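Local coordinates for phospholethanolamine N-methyltransferase 2 (PDB 4KRI), which probably methylates phosphomonomethylethanolamine and its dimethyl successor with S-adenosylmethionine as methyl donor, on the route to phosphocholine in a parasitic nematode, at residues Q9-E12 / C13-V17; V174-R177 / D178-R182; L258-A261 / L262-H266; A276-A280 / C281-F285; K307-S310 / R311-R314. All blocks are in the same frame, centred on the assembly; numbering follows the deposited sequence.

Contact 1 (Q9-E12 / C13-V17); sequences QLIE and CLHHV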
# COMPACT_ATOMS: atom_id res chain seq x y z
N GLN A 9 -9.16 -3.96 17.11
CA GLN A 9 -8.60 -3.80 15.76
C GLN A 9 -7.97 -5.10 15.25
O GLN A 9 -8.07 -5.41 14.06
CB GLN A 9 -7.60 -2.63 15.71
CG GLN A 9 -7.23 -2.26 14.29
CD GLN A 9 -6.09 -1.26 14.18
OE1 GLN A 9 -5.65 -0.67 15.18
NE2 GLN A 9 -5.61 -1.06 12.96
N LEU A 10 -7.32 -5.86 16.13
CA LEU A 10 -6.73 -7.14 15.72
C LEU A 10 -7.81 -8.07 15.17
O LEU A 10 -7.60 -8.74 14.16
CB LEU A 10 -5.99 -7.82 16.88
CG LEU A 10 -4.76 -7.09 17.39
CD1 LEU A 10 -4.04 -7.93 18.42
CD2 LEU A 10 -3.83 -6.76 16.24
N ILE A 11 -8.95 -8.10 15.85
CA ILE A 11 -10.06 -8.96 15.41
C ILE A 11 -10.71 -8.42 14.14
O ILE A 11 -11.15 -9.20 13.29
CB ILE A 11 -11.10 -9.16 16.54
CG1 ILE A 11 -10.45 -9.81 17.75
CG2 ILE A 11 -12.28 -10.00 16.07
CD1 ILE A 11 -9.57 -10.98 17.39
N GLU A 12 -10.74 -7.10 13.98
CA GLU A 12 -11.24 -6.53 12.73
C GLU A 12 -10.36 -6.96 11.55
O GLU A 12 -10.87 -7.27 10.47
CB GLU A 12 -11.33 -5.00 12.80
CG GLU A 12 -12.44 -4.51 13.72
CD GLU A 12 -12.22 -3.08 14.20
OE1 GLU A 12 -11.20 -2.47 13.79
OE2 GLU A 12 -13.05 -2.58 14.97
N CYS A 13 -9.04 -6.97 11.76
CA CYS A 13 -8.12 -7.45 10.73
C CYS A 13 -8.41 -8.89 10.33
O CYS A 13 -8.36 -9.23 9.14
CB CYS A 13 -6.67 -7.32 11.20
SG CYS A 13 -6.09 -5.60 11.30
N LEU A 14 -8.73 -9.72 11.31
CA LEU A 14 -9.09 -11.12 11.04
C LEU A 14 -10.33 -11.16 10.15
O LEU A 14 -10.38 -11.89 9.16
CB LEU A 14 -9.35 -11.87 12.36
CG LEU A 14 -9.88 -13.30 12.20
CD1 LEU A 14 -8.92 -14.16 11.36
CD2 LEU A 14 -10.12 -13.93 13.58
N HIS A 15 -11.33 -10.35 10.49
CA HIS A 15 -12.57 -10.33 9.70
C HIS A 15 -12.45 -9.74 8.30
O HIS A 15 -13.34 -9.94 7.47
CB HIS A 15 -13.71 -9.71 10.51
CG HIS A 15 -14.22 -10.62 11.58
ND1 HIS A 15 -15.12 -11.64 11.32
CD2 HIS A 15 -13.92 -10.72 12.90
CE1 HIS A 15 -15.36 -12.30 12.44
NE2 HIS A 15 -14.65 -11.76 13.41
N HIS A 16 -11.36 -9.04 8.00
CA HIS A 16 -11.11 -8.64 6.61
C HIS A 16 -10.99 -9.86 5.71
O HIS A 16 -11.37 -9.83 4.53
CB HIS A 16 -9.85 -7.81 6.48
CG HIS A 16 -9.95 -6.46 7.13
ND1 HIS A 16 -8.84 -5.75 7.55
CD2 HIS A 16 -11.02 -5.70 7.44
CE1 HIS A 16 -9.23 -4.61 8.08
NE2 HIS A 16 -10.55 -4.55 8.02
N VAL A 17 -10.41 -10.93 6.27
CA VAL A 17 -10.19 -12.16 5.53
C VAL A 17 -11.36 -13.13 5.66
O VAL A 17 -11.84 -13.67 4.66
CB VAL A 17 -8.91 -12.88 5.99
CG1 VAL A 17 -8.66 -14.11 5.13
CG2 VAL A 17 -7.74 -11.94 5.92
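I11 lays its CG2 methyl against the imidazole of H15, one helical turn further on, with CG2 3.6 Å from H15 CD2. The methyl lies in the plane of the ring, at its edge, and the two side chains run side by side in the same direction. I11 CG2 stands anti to its own backbone N and beside the carbonyl carbon, which turns that branch down the helix toward H15. The same ring edge also lies close to a backbone oxygen, since H15 CD2 is 3.2 Å from I11 O. The other end of the imidazole is held from beyond this turn, H15 ND1 being hydrogen-bonded to K19 O. H16 presents a face instead of an edge: E12 O sits 3.4 Å above the ring plane, over its centre. H16 N gives that oxygen a weak bond, with an N-H...O angle of 131°. Before it the alpha-helical pattern is regular, C13 N to Q9 O measuring 2.9 Å at 160°, followed by L14 N to L10 O and H15 N to I11 O. All of this belongs to helix 5-18, whose buried side covers strands of the N-terminal part of the chain: L10 and C13 reach strand 98-105, while I11 and L14 lie on strand 64-70. C13 directs SG back along the helix, chi1 -70°, and the sulfur comes 3.4 Å from Q9 O. The extended Q9 side chain has its amide tied at both ends, OE1 accepting from L145 N and NE2 donating to E143 O.

Contact 2 (V174-R177 / D178-R182); sequences VSFR and DFLDR. With SAH (S-adenosyl-L-homocysteine), chain D.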
# COMPACT_ATOMS: atom_id res chain seq x y z
N VAL A 174 7.04 -14.37 -10.19
CA VAL A 174 7.25 -13.24 -9.29
C VAL A 174 5.95 -12.49 -9.01
O VAL A 174 5.19 -12.20 -9.93
CB VAL A 174 8.32 -12.27 -9.85
CG1 VAL A 174 8.54 -11.11 -8.90
CG2 VAL A 174 9.63 -13.01 -10.08
N SER A 175 5.69 -12.20 -7.74
CA SER A 175 4.47 -11.48 -7.36
C SER A 175 4.48 -10.03 -7.84
O SER A 175 5.54 -9.46 -8.10
CB SER A 175 4.25 -11.53 -5.85
OG SER A 175 5.07 -10.59 -5.17
N PHE A 176 3.29 -9.45 -7.96
CA PHE A 176 3.12 -8.05 -8.32
C PHE A 176 3.90 -7.17 -7.34
O PHE A 176 4.63 -6.27 -7.76
CB PHE A 176 1.62 -7.71 -8.30
CG PHE A 176 1.29 -6.31 -8.78
CD1 PHE A 176 2.15 -5.62 -9.62
CD2 PHE A 176 0.11 -5.70 -8.38
CE1 PHE A 176 1.83 -4.33 -10.05
CE2 PHE A 176 -0.21 -4.42 -8.80
CZ PHE A 176 0.66 -3.74 -9.64
N ARG A 177 3.75 -7.45 -6.04
CA ARG A 177 4.44 -6.69 -5.00
C ARG A 177 5.95 -6.79 -5.19
O ARG A 177 6.66 -5.78 -5.12
CB ARG A 177 4.06 -7.22 -3.61
CG ARG A 177 4.49 -6.31 -2.46
CD ARG A 177 4.16 -6.92 -1.08
NE ARG A 177 4.95 -8.12 -0.81
CZ ARG A 177 6.12 -8.12 -0.18
NH1 ARG A 177 6.65 -6.99 0.26
NH2 ARG A 177 6.78 -9.26 0.01
N ASP A 178 6.43 -8.00 -5.45
CA ASP A 178 7.87 -8.19 -5.59
C ASP A 178 8.39 -7.54 -6.87
O ASP A 178 9.50 -7.01 -6.89
CB ASP A 178 8.23 -9.68 -5.56
CG ASP A 178 8.15 -10.27 -4.16
OD1 ASP A 178 8.20 -9.50 -3.17
OD2 ASP A 178 8.05 -11.52 -4.05
N PHE A 179 7.58 -7.58 -7.92
CA PHE A 179 7.94 -6.90 -9.16
C PHE A 179 8.15 -5.41 -8.95
O PHE A 179 9.13 -4.85 -9.44
CB PHE A 179 6.86 -7.12 -10.22
CG PHE A 179 7.04 -6.26 -11.44
CD1 PHE A 179 8.03 -6.56 -12.37
CD2 PHE A 179 6.24 -5.15 -11.64
CE1 PHE A 179 8.20 -5.75 -13.49
CE2 PHE A 179 6.41 -4.34 -12.75
CZ PHE A 179 7.40 -4.64 -13.67
N LEU A 180 7.23 -4.77 -8.23
CA LEU A 180 7.33 -3.34 -7.91
C LEU A 180 8.59 -3.05 -7.08
O LEU A 180 9.34 -2.13 -7.40
CB LEU A 180 6.08 -2.88 -7.15
CG LEU A 180 4.74 -2.89 -7.88
CD1 LEU A 180 3.56 -2.70 -6.92
CD2 LEU A 180 4.73 -1.81 -8.94
N ASP A 181 8.81 -3.84 -6.04
CA ASP A 181 9.92 -3.62 -5.10
C ASP A 181 11.29 -3.94 -5.70
O ASP A 181 12.31 -3.42 -5.24
CB ASP A 181 9.74 -4.46 -3.83
CG ASP A 181 8.71 -3.87 -2.86
OD1 ASP A 181 8.49 -2.64 -2.88
OD2 ASP A 181 8.14 -4.65 -2.06
N ARG A 182 11.33 -4.81 -6.71
CA ARG A 182 12.61 -5.29 -7.24
C ARG A 182 13.04 -4.61 -8.53
O ARG A 182 14.18 -4.73 -8.96
CB ARG A 182 12.60 -6.81 -7.44
CG ARG A 182 12.49 -7.63 -6.14
CD ARG A 182 12.35 -9.13 -6.43
NE ARG A 182 12.00 -9.89 -5.23
CZ ARG A 182 11.67 -11.18 -5.24
NH1 ARG A 182 11.63 -11.85 -6.38
NH2 ARG A 182 11.36 -11.79 -4.09
N SAH D . 0.71 8.99 -5.45
CA SAH D . 2.16 9.12 -5.13
CB SAH D . 2.94 7.85 -5.65
CG SAH D . 3.03 7.65 -7.16
SD SAH D . 3.91 6.12 -7.61
C SAH D . 2.70 10.41 -5.60
O SAH D . 1.97 11.25 -6.10
OXT SAH D . 3.84 10.72 -5.28
C5' SAH D . 2.69 4.82 -7.83
C4' SAH D . 2.43 4.02 -6.68
O4' SAH D . 1.27 3.18 -6.95
C3' SAH D . 3.55 3.08 -6.44
O3' SAH D . 4.07 3.34 -5.15
C2' SAH D . 2.96 1.74 -6.49
O2' SAH D . 3.51 0.86 -5.55
C1' SAH D . 1.51 2.01 -6.24
N9 SAH D . 0.62 0.88 -6.68
C8 SAH D . 0.57 0.31 -7.91
N7 SAH D . -0.41 -0.60 -7.90
C5 SAH D . -0.99 -0.60 -6.69
C6 SAH D . -2.04 -1.34 -6.13
N6 SAH D . -2.71 -2.31 -6.86
N1 SAH D . -2.38 -1.09 -4.85
C2 SAH D . -1.75 -0.16 -4.13
N3 SAH D . -0.74 0.57 -4.64
C4 SAH D . -0.34 0.36 -5.90
O HOH W 1 7.46 -13.76 -5.74
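R177 and D178 meet with their flat groups steeply inclined, the guanidinium and carboxylate planes 64° apart. D178 OD1 lies over a face of the guanidinium, 3.5 Å from R177 NH2, so the attraction is between charges and no N-H points at the oxygen. D181 OD2 makes a similar but long pair with R177 NH1; a bend at chi3 (67°) brings the guanidinium near both acids. R182 joins the network through NH2, 3.3 Å from D178 OD2 and charge to charge only, while D178 CB lies over the centre of its guanidinium. Elsewhere, L180 CD1 sits over the F176 ring, 4.2 Å from its centroid and 20° off the normal, a CH-pi contact. Both residues border S-adenosylhomocysteine, F176 CZ approaching N7 of the adenine at 3.7 Å and L180 CD1 approaching the ribose O2'. S175 is the N-cap: its OG accepts from D178 N at 2.9 Å. A water accepts from S175 N and donates to D178 OD2, closing a second link across this first turn. Helix 176-184 starts beside the cofactor site, with R177 also bridged to D120 and D123 of helix 114-124 and D181 bonded to S254, just before helix 255-268.

Contact 3 (L258-A261 / L262-H266); sequences LAVA and LERVH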
# COMPACT_ATOMS: atom_id res chain seq x y z
N LEU A 258 6.22 2.52 1.16
CA LEU A 258 5.54 2.86 2.39
C LEU A 258 6.51 2.94 3.57
O LEU A 258 6.26 3.68 4.53
CB LEU A 258 4.39 1.88 2.67
CG LEU A 258 3.21 2.61 3.31
CD1 LEU A 258 2.57 3.54 2.30
CD2 LEU A 258 2.18 1.65 3.88
N ALA A 259 7.62 2.20 3.51
CA ALA A 259 8.63 2.33 4.55
C ALA A 259 9.06 3.79 4.71
O ALA A 259 9.27 4.27 5.83
CB ALA A 259 9.84 1.46 4.23
N VAL A 260 9.19 4.48 3.58
CA VAL A 260 9.60 5.89 3.57
C VAL A 260 8.49 6.79 4.10
O VAL A 260 8.73 7.66 4.93
CB VAL A 260 9.99 6.34 2.16
CG1 VAL A 260 10.40 7.80 2.17
CG2 VAL A 260 11.11 5.47 1.62
N ALA A 261 7.28 6.57 3.61
CA ALA A 261 6.13 7.33 4.09
C ALA A 261 5.98 7.21 5.61
O ALA A 261 5.75 8.21 6.30
CB ALA A 261 4.85 6.88 3.36
N LEU A 262 6.12 5.99 6.12
CA LEU A 262 5.92 5.69 7.52
C LEU A 262 7.02 6.31 8.35
O LEU A 262 6.73 6.90 9.39
CB LEU A 262 5.86 4.18 7.75
CG LEU A 262 4.53 3.55 7.31
CD1 LEU A 262 4.70 2.07 7.06
CD2 LEU A 262 3.50 3.76 8.41
N GLU A 263 8.26 6.21 7.89
CA GLU A 263 9.39 6.79 8.62
C GLU A 263 9.17 8.28 8.78
O GLU A 263 9.41 8.86 9.85
CB GLU A 263 10.69 6.56 7.84
CG GLU A 263 11.90 7.26 8.44
CD GLU A 263 13.16 7.00 7.65
OE1 GLU A 263 13.14 6.15 6.73
OE2 GLU A 263 14.19 7.64 7.95
N ARG A 264 8.70 8.90 7.70
CA ARG A 264 8.56 10.34 7.68
C ARG A 264 7.39 10.86 8.51
O ARG A 264 7.52 11.86 9.21
CB ARG A 264 8.54 10.86 6.24
CG ARG A 264 9.91 10.73 5.60
CD ARG A 264 9.93 11.18 4.16
NE ARG A 264 11.21 10.81 3.55
CZ ARG A 264 11.57 11.12 2.30
NH1 ARG A 264 10.75 11.82 1.53
NH2 ARG A 264 12.75 10.74 1.84
N VAL A 265 6.27 10.16 8.49
CA VAL A 265 5.17 10.61 9.33
C VAL A 265 5.45 10.32 10.81
O VAL A 265 5.05 11.11 11.67
CB VAL A 265 3.79 10.06 8.88
CG1 VAL A 265 3.68 8.57 9.18
CG2 VAL A 265 2.66 10.83 9.59
N HIS A 266 6.15 9.23 11.11
CA HIS A 266 6.48 8.92 12.49
C HIS A 266 7.42 9.98 13.08
O HIS A 266 7.33 10.33 14.26
CB HIS A 266 7.12 7.52 12.60
CG HIS A 266 7.48 7.12 13.99
ND1 HIS A 266 6.57 6.60 14.88
CD2 HIS A 266 8.67 7.16 14.65
CE1 HIS A 266 7.17 6.33 16.03
NE2 HIS A 266 8.44 6.66 15.91
O HOH W 2 12.61 3.65 5.89
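L262 N donates to L258 O at 2.8 Å, the shortest of four successive backbone bonds joining L258-A261 to L262-H266, and its N-H...O angle is 160°. The N atoms of E263, R264 and V265 donate to O of A259, V260 and A261, each at 3.0 Å. A water bridges the turn, donating to E263 OE1 at 2.7 Å and weakly to A259 O. The other carboxylate oxygen, OE2, is paired with K267.

Outward from the backbone, the closest side-chain approach is between V260 and R264. V260 CG1 lies over one face of the guanidinium, 3.3 Å above the plane and offset toward the rim, with R264 NE 3.4 Å away. CG1 is anti to the valine's backbone N (chi1 179°), while the arginine chain is extended from CG to NE and runs alongside, pointing the same way. The methyl therefore covers flat nitrogen-carbon surface and leaves the arginine's NH groups to bond in other directions; NH1 does so with E194 and N200. L258 and L262 meet more loosely at an angle, L258 CG to L262 CD1 4.1 Å.

Helix 255-268 is the crossover helix of a beta-alpha-beta unit in the Rossmann-type methyltransferase domain. L258, A261 and V265 rest on strand 273-277, which follows it, and V260 and R264 touch F191 of helix 187-197.

Contact 4 (A276-A280 / C281-F285); sequences AVCDA and CEYEF. With SAH (S-adenosyl-L-homocysteine), chain D.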
# COMPACT_ATOMS: atom_id res chain seq x y z
N ALA A 276 -1.36 1.98 5.04
CA ALA A 276 -1.45 0.51 5.07
C ALA A 276 -0.78 -0.05 3.83
O ALA A 276 -0.86 0.55 2.76
CB ALA A 276 -2.92 0.04 5.12
N VAL A 277 -0.06 -1.17 3.98
CA VAL A 277 0.45 -1.88 2.81
C VAL A 277 -0.65 -2.85 2.37
O VAL A 277 -1.05 -3.72 3.14
CB VAL A 277 1.70 -2.71 3.15
CG1 VAL A 277 2.31 -3.31 1.89
CG2 VAL A 277 2.72 -1.86 3.88
N CYS A 278 -1.14 -2.69 1.14
CA CYS A 278 -2.13 -3.63 0.59
C CYS A 278 -2.33 -3.35 -0.87
O CYS A 278 -1.90 -2.32 -1.37
CB CYS A 278 -3.47 -3.53 1.32
SG CYS A 278 -4.26 -1.88 1.24
N ASP A 279 -2.98 -4.29 -1.54
CA ASP A 279 -3.31 -4.15 -2.95
C ASP A 279 -4.72 -3.56 -2.99
O ASP A 279 -5.67 -4.16 -2.50
CB ASP A 279 -3.28 -5.52 -3.63
CG ASP A 279 -3.53 -5.45 -5.12
OD1 ASP A 279 -4.21 -4.51 -5.58
OD2 ASP A 279 -3.06 -6.36 -5.84
N ALA A 280 -4.85 -2.36 -3.54
CA ALA A 280 -6.11 -1.62 -3.50
C ALA A 280 -7.23 -2.32 -4.27
O ALA A 280 -8.41 -2.01 -4.09
CB ALA A 280 -5.91 -0.19 -4.00
N CYS A 281 -6.87 -3.28 -5.11
CA CYS A 281 -7.85 -4.09 -5.82
C CYS A 281 -8.42 -5.23 -5.00
O CYS A 281 -9.44 -5.82 -5.37
CB CYS A 281 -7.22 -4.68 -7.06
SG CYS A 281 -7.05 -3.46 -8.33
N GLU A 282 -7.77 -5.55 -3.89
CA GLU A 282 -8.15 -6.71 -3.08
C GLU A 282 -8.67 -6.33 -1.70
O GLU A 282 -9.59 -6.96 -1.17
CB GLU A 282 -6.95 -7.64 -2.88
CG GLU A 282 -6.38 -8.24 -4.15
CD GLU A 282 -5.15 -9.11 -3.88
OE1 GLU A 282 -4.06 -8.80 -4.41
OE2 GLU A 282 -5.28 -10.10 -3.12
N TYR A 283 -8.08 -5.29 -1.12
CA TYR A 283 -8.28 -4.99 0.28
C TYR A 283 -9.72 -4.60 0.63
O TYR A 283 -10.42 -3.97 -0.16
CB TYR A 283 -7.33 -3.88 0.71
CG TYR A 283 -7.33 -3.62 2.18
CD1 TYR A 283 -6.55 -4.38 3.04
CD2 TYR A 283 -8.10 -2.60 2.73
CE1 TYR A 283 -6.53 -4.14 4.40
CE2 TYR A 283 -8.10 -2.35 4.10
CZ TYR A 283 -7.31 -3.13 4.93
OH TYR A 283 -7.28 -2.90 6.28
N GLU A 284 -10.14 -4.99 1.83
CA GLU A 284 -11.50 -4.76 2.29
C GLU A 284 -11.64 -3.37 2.91
O GLU A 284 -11.42 -3.20 4.12
CB GLU A 284 -11.89 -5.84 3.30
CG GLU A 284 -13.39 -5.96 3.57
CD GLU A 284 -14.10 -6.78 2.51
OE1 GLU A 284 -13.49 -7.08 1.46
OE2 GLU A 284 -15.28 -7.13 2.73
N PHE A 285 -12.00 -2.37 2.11
CA PHE A 285 -12.26 -1.03 2.63
C PHE A 285 -13.65 -0.96 3.24
O PHE A 285 -14.55 -1.72 2.86
CB PHE A 285 -12.13 0.02 1.52
CG PHE A 285 -10.72 0.18 1.03
CD1 PHE A 285 -9.75 0.68 1.89
CD2 PHE A 285 -10.37 -0.17 -0.25
CE1 PHE A 285 -8.44 0.83 1.45
CE2 PHE A 285 -9.06 -0.03 -0.70
CZ PHE A 285 -8.10 0.47 0.16
N SAH D . 0.71 8.99 -5.45
CA SAH D . 2.16 9.12 -5.13
CB SAH D . 2.94 7.85 -5.65
CG SAH D . 3.03 7.65 -7.16
SD SAH D . 3.91 6.12 -7.61
C SAH D . 2.70 10.41 -5.60
O SAH D . 1.97 11.25 -6.10
OXT SAH D . 3.84 10.72 -5.28
C5' SAH D . 2.69 4.82 -7.83
C4' SAH D . 2.43 4.02 -6.68
O4' SAH D . 1.27 3.18 -6.95
C3' SAH D . 3.55 3.08 -6.44
O3' SAH D . 4.07 3.34 -5.15
C2' SAH D . 2.96 1.74 -6.49
O2' SAH D . 3.51 0.86 -5.55
C1' SAH D . 1.51 2.01 -6.24
N9 SAH D . 0.62 0.88 -6.68
C8 SAH D . 0.57 0.31 -7.91
N7 SAH D . -0.41 -0.60 -7.90
C5 SAH D . -0.99 -0.60 -6.69
C6 SAH D . -2.04 -1.34 -6.13
N6 SAH D . -2.71 -2.31 -6.86
N1 SAH D . -2.38 -1.09 -4.85
C2 SAH D . -1.75 -0.16 -4.13
N3 SAH D . -0.74 0.57 -4.64
C4 SAH D . -0.34 0.36 -5.90
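The chain leaves strand 273-277 in a tight turn, in which D279 O accepts from both E282 N and Y283 N. The two donors arrive differently: Y283 N lies nearly along the C=O axis at 3.0 Å, whereas E282 N stands well above the carbonyl plane at 2.9 Å. The D279 side chain folds over the same turn, OD1 accepting from C281 N in an Asx turn, on the anti side of the carboxylate and tilted 33° from its plane. OD1 is also 3.0 Å from N6 of S-adenosylhomocysteine and takes a hydrogen bond from it. Next to it A280 N donates to the adenine N1 at 3.1 Å and 177°, so that acid and amide together read the hydrogen-bonding edge of the base, as is common in Rossmann-type methyltransferases. C281 N and the adenine amine both grip OD1, which fixes how the carboxylate is turned. Its other oxygen, OD2, lies 3.0 Å from E282 OE1, a close approach of like charges that may raise the proton affinity of one of the two. C278 SG, set between its own N and carbonyl carbon (chi1 60°), meets the Y283 ring obliquely, 4.1 Å from the centroid. The F285 ring edge approaches A280 O, and Y283 CD2 lies over one face of the F285 ring. The loop lies between strands, Y283 against strand 132-143, C278 and F285 against V251 of strand 247-252, with helix 305-315 alongside.

Contact 5 (K307-S310 / R311-R314); sequences KLFS and RIYR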
# COMPACT_ATOMS: atom_id res chain seq x y z
N LYS A 307 -12.57 -3.76 -11.79
CA LYS A 307 -12.60 -4.18 -10.39
C LYS A 307 -12.23 -3.00 -9.50
O LYS A 307 -12.87 -2.77 -8.49
CB LYS A 307 -11.66 -5.36 -10.14
CG LYS A 307 -11.60 -5.79 -8.67
CD LYS A 307 -10.57 -6.87 -8.40
CE LYS A 307 -11.07 -8.24 -8.80
NZ LYS A 307 -10.27 -9.33 -8.16
N LEU A 308 -11.19 -2.27 -9.89
CA LEU A 308 -10.73 -1.13 -9.10
C LEU A 308 -11.83 -0.09 -8.96
O LEU A 308 -12.09 0.40 -7.86
CB LEU A 308 -9.51 -0.47 -9.74
CG LEU A 308 -9.00 0.75 -8.98
CD1 LEU A 308 -8.39 0.36 -7.65
CD2 LEU A 308 -7.99 1.47 -9.84
N PHE A 309 -12.48 0.23 -10.08
CA PHE A 309 -13.54 1.23 -10.05
C PHE A 309 -14.74 0.80 -9.21
O PHE A 309 -15.33 1.63 -8.52
CB PHE A 309 -13.98 1.65 -11.47
CG PHE A 309 -13.09 2.70 -12.10
CD1 PHE A 309 -11.74 2.80 -11.77
CD2 PHE A 309 -13.61 3.60 -13.03
CE1 PHE A 309 -10.92 3.77 -12.37
CE2 PHE A 309 -12.80 4.56 -13.62
CZ PHE A 309 -11.46 4.65 -13.29
N SER A 310 -15.09 -0.49 -9.24
CA SER A 310 -16.19 -0.98 -8.40
C SER A 310 -15.83 -0.91 -6.92
O SER A 310 -16.67 -0.60 -6.07
CB SER A 310 -16.59 -2.40 -8.77
OG SER A 310 -15.62 -3.32 -8.31
N ARG A 311 -14.56 -1.19 -6.60
CA ARG A 311 -14.09 -1.09 -5.22
C ARG A 311 -14.08 0.36 -4.72
O ARG A 311 -14.44 0.64 -3.57
CB ARG A 311 -12.69 -1.68 -5.09
CG ARG A 311 -12.60 -3.16 -5.34
CD ARG A 311 -11.70 -3.79 -4.29
NE ARG A 311 -11.57 -5.24 -4.41
CZ ARG A 311 -12.58 -6.09 -4.31
NH1 ARG A 311 -13.81 -5.65 -4.11
NH2 ARG A 311 -12.36 -7.40 -4.42
N ILE A 312 -13.68 1.28 -5.58
CA ILE A 312 -13.72 2.70 -5.27
C ILE A 312 -15.16 3.16 -5.05
O ILE A 312 -15.46 3.86 -4.08
CB ILE A 312 -13.06 3.54 -6.39
CG1 ILE A 312 -11.55 3.34 -6.38
CG2 ILE A 312 -13.44 5.01 -6.28
CD1 ILE A 312 -10.85 3.95 -7.58
N TYR A 313 -16.05 2.78 -5.96
CA TYR A 313 -17.46 3.11 -5.82
C TYR A 313 -18.01 2.62 -4.48
O TYR A 313 -18.74 3.35 -3.79
CB TYR A 313 -18.24 2.50 -6.99
CG TYR A 313 -19.69 2.90 -7.06
CD1 TYR A 313 -20.10 3.94 -7.88
CD2 TYR A 313 -20.66 2.23 -6.32
CE1 TYR A 313 -21.44 4.30 -7.96
CE2 TYR A 313 -22.00 2.60 -6.39
CZ TYR A 313 -22.37 3.64 -7.21
OH TYR A 313 -23.70 4.01 -7.29
N ARG A 314 -17.66 1.39 -4.11
CA ARG A 314 -18.14 0.80 -2.87
C ARG A 314 -17.66 1.59 -1.64
O ARG A 314 -18.44 1.82 -0.70
CB ARG A 314 -17.64 -0.65 -2.77
CG ARG A 314 -17.94 -1.35 -1.46
CD ARG A 314 -17.45 -2.79 -1.50
NE ARG A 314 -17.76 -3.51 -0.26
CZ ARG A 314 -16.97 -3.50 0.82
NH1 ARG A 314 -15.85 -2.79 0.80
NH2 ARG A 314 -17.32 -4.18 1.90
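Four consecutive i to i-4 bonds, from R311 N to K307 O through R314 N to S310 O, make K307-R314 a little over two regular turns of helix 305-315, part of the Rossmann-type methyltransferase fold. The third is the straightest, Y313 N to F309 O at 2.9 Å and 166°. K307 O is gripped twice, since S310 OG, placed between its backbone N and carbonyl carbon (chi1 74°), donates to it at 2.8 Å. On the inward side L308 CG meets I312 CD1 at 4.0 Å, the two side chains slanting across each other, and the same methyl approaches F309 CD1 obliquely at 4.4 Å. F309 continues inward to F427, the ring planes about 15° apart, and to I358 of helix 352-362, while I312 reaches V322 of strand 320-329. K307 and R311 are like-charged neighbours: K307 NZ stays 4.7 Å from R311 NH2, and what touches is the aliphatic part of the lysine. R314 NH1, hydrogen-bonded to F285 O, ties this helix to the adenine-side loop; R311 NE approaches C281 O too closely to be trusted. K307 CG lies over one face of the R311 guanidinium, 4.2 Å above its plane and offset toward the rim.

Contacts 2 and 4 meet at the adenine of S-adenosylhomocysteine: contact 4 bonds its edge, contact 2 brings F176 to the base and L180 to the ribose, and F176 CD2 is 4.1 Å from D279 OD2. Contact 3 packs on strand 273-277, from which contact 4 begins, with L258 CD2 3.6 Å from V277 CG2. Contact 5 borders the loop of contact 4, their centres about 11 Å apart, and its L308 side chain comes within about 6 Å of the cofactor. Contact 1 belongs to the N-terminal part of the chain, yet touches contact 4 where the H16 and Y283 rings meet edge-to-face. Contacts 3 and 5 lie on opposite sides of the chain's centre, about 27 Å between centres.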